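Local coordinates for conserved hypothetical protein yffB (Pseudomonas aeruginosa, PDB 1RW1) that probably acts as a glutathione-dependent thiol reductase of the ArsC family, built on a thioredoxin fold, at residues E40-W45 / L81-P86. Sequence-based numbering, arbitrary orientation.
Sequences EHLRRW and LMLAQP
In the helical part of this ArsC-family protein, which joins strand 27-31 to strand 93-95 of the thioredoxin-fold sheet, helix 39-49 packs against the last turn of helix 75-84 through L42, set against M82 and L83. The contact illustrates how one leucine can bring segments 40-45 and 81-86 together without a polar bond between them. L42 points toward the other segment with CG anti to its carbonyl carbon (chi1 -63°), which carries both methyls across. CD1 lies over the backbone of the opposing helix, 3.6 Å from L83 N and 3.8 Å from L83 CA, and also touches L83 CB at 4.0 Å. The same methyl meets M82 CB at 4.0 Å, and CD2 adds a second touch to that M82 CB at 4.1 Å. The side chain of M82, a selenomethionine, also touches L55 and C46, and that of L83 touches R39; C46 and R39 both belong to helix 39-49 and widen the contact between the helices. I89 packs on L42 as well, tying in the loop before strand 93-95. On helix 39-49 itself, polar groups are handled separately: R44 NE makes a hydrogen-bonded salt bridge to E40 OE2 at 2.9 Å, meeting the oxygen from above the carboxylate plane, and R44 NH1 forms a salt bridge with E95. Between the two segments, then, cohesion is purely apolar: one methyl rests against the L83 backbone and both pack on M82 CB, with directional bonding left to other partners.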
loop_
_atom_site.group_PDB
_atom_site.type_symbol
_atom_site.label_atom_id
_atom_site.label_comp_id
_atom_site.label_asym_id
_atom_site.label_seq_id
_atom_site.Cartn_x
_atom_site.Cartn_y
_atom_site.Cartn_z
ATOM N N GLU A 40 -0.382 13.139 -2.091
ATOM C CA GLU A 40 0.633 13.069 -3.106
ATOM C C GLU A 40 1.054 11.620 -3.356
ATOM O O GLU A 40 1.166 11.176 -4.505
ATOM C CB GLU A 40 1.812 13.983 -2.741
ATOM C CG GLU A 40 2.829 14.120 -3.853
ATOM C CD GLU A 40 3.848 13.003 -3.887
ATOM O OE1 GLU A 40 4.014 12.293 -2.888
ATOM O OE2 GLU A 40 4.491 12.817 -4.932
ATOM N N HIS A 41 1.249 10.851 -2.291
ATOM C CA HIS A 41 1.578 9.442 -2.431
ATOM C C HIS A 41 0.452 8.686 -3.099
ATOM O O HIS A 41 0.662 7.908 -4.020
ATOM C CB HIS A 41 1.819 8.825 -1.049
ATOM C CG HIS A 41 3.197 8.997 -0.577
ATOM N ND1 HIS A 41 3.631 10.076 0.146
ATOM C CD2 HIS A 41 4.263 8.184 -0.757
ATOM C CE1 HIS A 41 4.913 9.871 0.447
ATOM N NE2 HIS A 41 5.326 8.758 -0.132
ATOM N N LEU A 42 -0.762 8.867 -2.588
ATOM C CA LEU A 42 -1.894 8.115 -3.094
ATOM C C LEU A 42 -2.146 8.377 -4.570
ATOM O O LEU A 42 -2.474 7.449 -5.328
ATOM C CB LEU A 42 -3.145 8.401 -2.287
ATOM C CG LEU A 42 -3.061 7.973 -0.818
ATOM C CD1 LEU A 42 -4.211 8.555 -0.047
ATOM C CD2 LEU A 42 -3.053 6.460 -0.701
ATOM N N ARG A 43 -2.006 9.622 -5.003
ATOM C CA ARG A 43 -2.174 9.945 -6.419
ATOM C C ARG A 43 -1.152 9.236 -7.285
ATOM O O ARG A 43 -1.488 8.753 -8.367
ATOM C CB ARG A 43 -2.049 11.450 -6.633
ATOM C CG ARG A 43 -3.232 12.226 -6.177
ATOM C CD ARG A 43 -2.985 13.713 -6.123
ATOM N NE ARG A 43 -4.256 14.395 -5.898
ATOM C CZ ARG A 43 -4.391 15.579 -5.314
ATOM N NH1 ARG A 43 -3.325 16.236 -4.877
ATOM N NH2 ARG A 43 -5.601 16.108 -5.165
ATOM N N ARG A 44 0.104 9.210 -6.847
ATOM C CA ARG A 44 1.145 8.537 -7.609
ATOM C C ARG A 44 0.894 7.030 -7.698
ATOM O O ARG A 44 1.041 6.425 -8.767
ATOM C CB ARG A 44 2.501 8.801 -6.967
ATOM C CG ARG A 44 3.234 10.001 -7.448
ATOM C CD ARG A 44 4.683 9.932 -7.049
ATOM N NE ARG A 44 4.854 10.054 -5.608
ATOM C CZ ARG A 44 5.247 9.071 -4.807
ATOM N NH1 ARG A 44 5.530 7.867 -5.290
ATOM N NH2 ARG A 44 5.346 9.295 -3.517
ATOM N N TRP A 45 0.533 6.413 -6.574
ATOM C CA TRP A 45 0.324 4.974 -6.582
ATOM C C TRP A 45 -0.864 4.611 -7.462
ATOM O O TRP A 45 -0.820 3.644 -8.230
ATOM C CB TRP A 45 0.100 4.483 -5.158
ATOM C CG TRP A 45 1.254 4.697 -4.232
ATOM C CD1 TRP A 45 2.555 4.958 -4.551
ATOM C CD2 TRP A 45 1.185 4.676 -2.807
ATOM N NE1 TRP A 45 3.302 5.080 -3.399
ATOM C CE2 TRP A 45 2.483 4.899 -2.314
ATOM C CE3 TRP A 45 0.148 4.443 -1.891
ATOM C CZ2 TRP A 45 2.757 4.922 -0.946
ATOM C CZ3 TRP A 45 0.424 4.464 -0.549
ATOM C CH2 TRP A 45 1.720 4.696 -0.085
ATOM N N LEU A 81 -10.984 8.407 0.367
ATOM C CA LEU A 81 -11.258 7.368 1.363
ATOM C C LEU A 81 -9.965 6.905 2.039
ATOM O O LEU A 81 -9.895 6.768 3.263
ATOM C CB LEU A 81 -11.952 6.173 0.722
ATOM C CG LEU A 81 -13.364 6.389 0.195
ATOM C CD1 LEU A 81 -13.863 5.114 -0.480
ATOM C CD2 LEU A 81 -14.314 6.819 1.292
HETATM N N MSE A 82 -8.951 6.631 1.230
HETATM C CA MSE A 82 -7.668 6.151 1.761
HETATM C C MSE A 82 -6.915 7.192 2.567
HETATM O O MSE A 82 -6.199 6.849 3.510
HETATM C CB MSE A 82 -6.797 5.640 0.617
HETATM C CG MSE A 82 -7.361 4.387 -0.013
HETATM SE SE MSE A 82 -6.190 3.590 -1.395
HETATM C CE MSE A 82 -6.548 4.869 -2.836
ATOM N N LEU A 83 -7.077 8.455 2.193
ATOM C CA LEU A 83 -6.399 9.543 2.872
ATOM C C LEU A 83 -6.868 9.606 4.318
ATOM O O LEU A 83 -6.052 9.764 5.236
ATOM C CB LEU A 83 -6.706 10.856 2.146
ATOM C CG LEU A 83 -6.089 12.110 2.746
ATOM C CD1 LEU A 83 -4.577 12.043 2.759
ATOM C CD2 LEU A 83 -6.574 13.291 1.997
ATOM N N ALA A 84 -8.180 9.522 4.529
ATOM C CA ALA A 84 -8.706 9.620 5.883
ATOM C C ALA A 84 -8.487 8.340 6.676
ATOM O O ALA A 84 -8.360 8.398 7.902
ATOM C CB ALA A 84 -10.172 9.940 5.854
ATOM N N GLN A 85 -8.464 7.204 5.980
ATOM C CA GLN A 85 -8.382 5.882 6.628
ATOM C C GLN A 85 -7.327 5.027 5.934
ATOM O O GLN A 85 -7.658 4.145 5.136
ATOM C CB GLN A 85 -9.736 5.177 6.617
ATOM C CG GLN A 85 -10.740 5.824 7.552
ATOM C CD GLN A 85 -12.046 5.092 7.510
ATOM O OE1 GLN A 85 -12.228 4.085 8.246
ATOM N NE2 GLN A 85 -12.936 5.508 6.655
ATOM N N PRO A 86 -6.053 5.234 6.270
ATOM C CA PRO A 86 -4.983 4.447 5.659
ATOM C C PRO A 86 -5.071 2.945 5.836
ATOM O O PRO A 86 -4.403 2.227 5.091
ATOM C CB PRO A 86 -3.724 5.009 6.316
ATOM C CG PRO A 86 -4.094 6.409 6.675
ATOM C CD PRO A 86 -5.519 6.351 7.083
#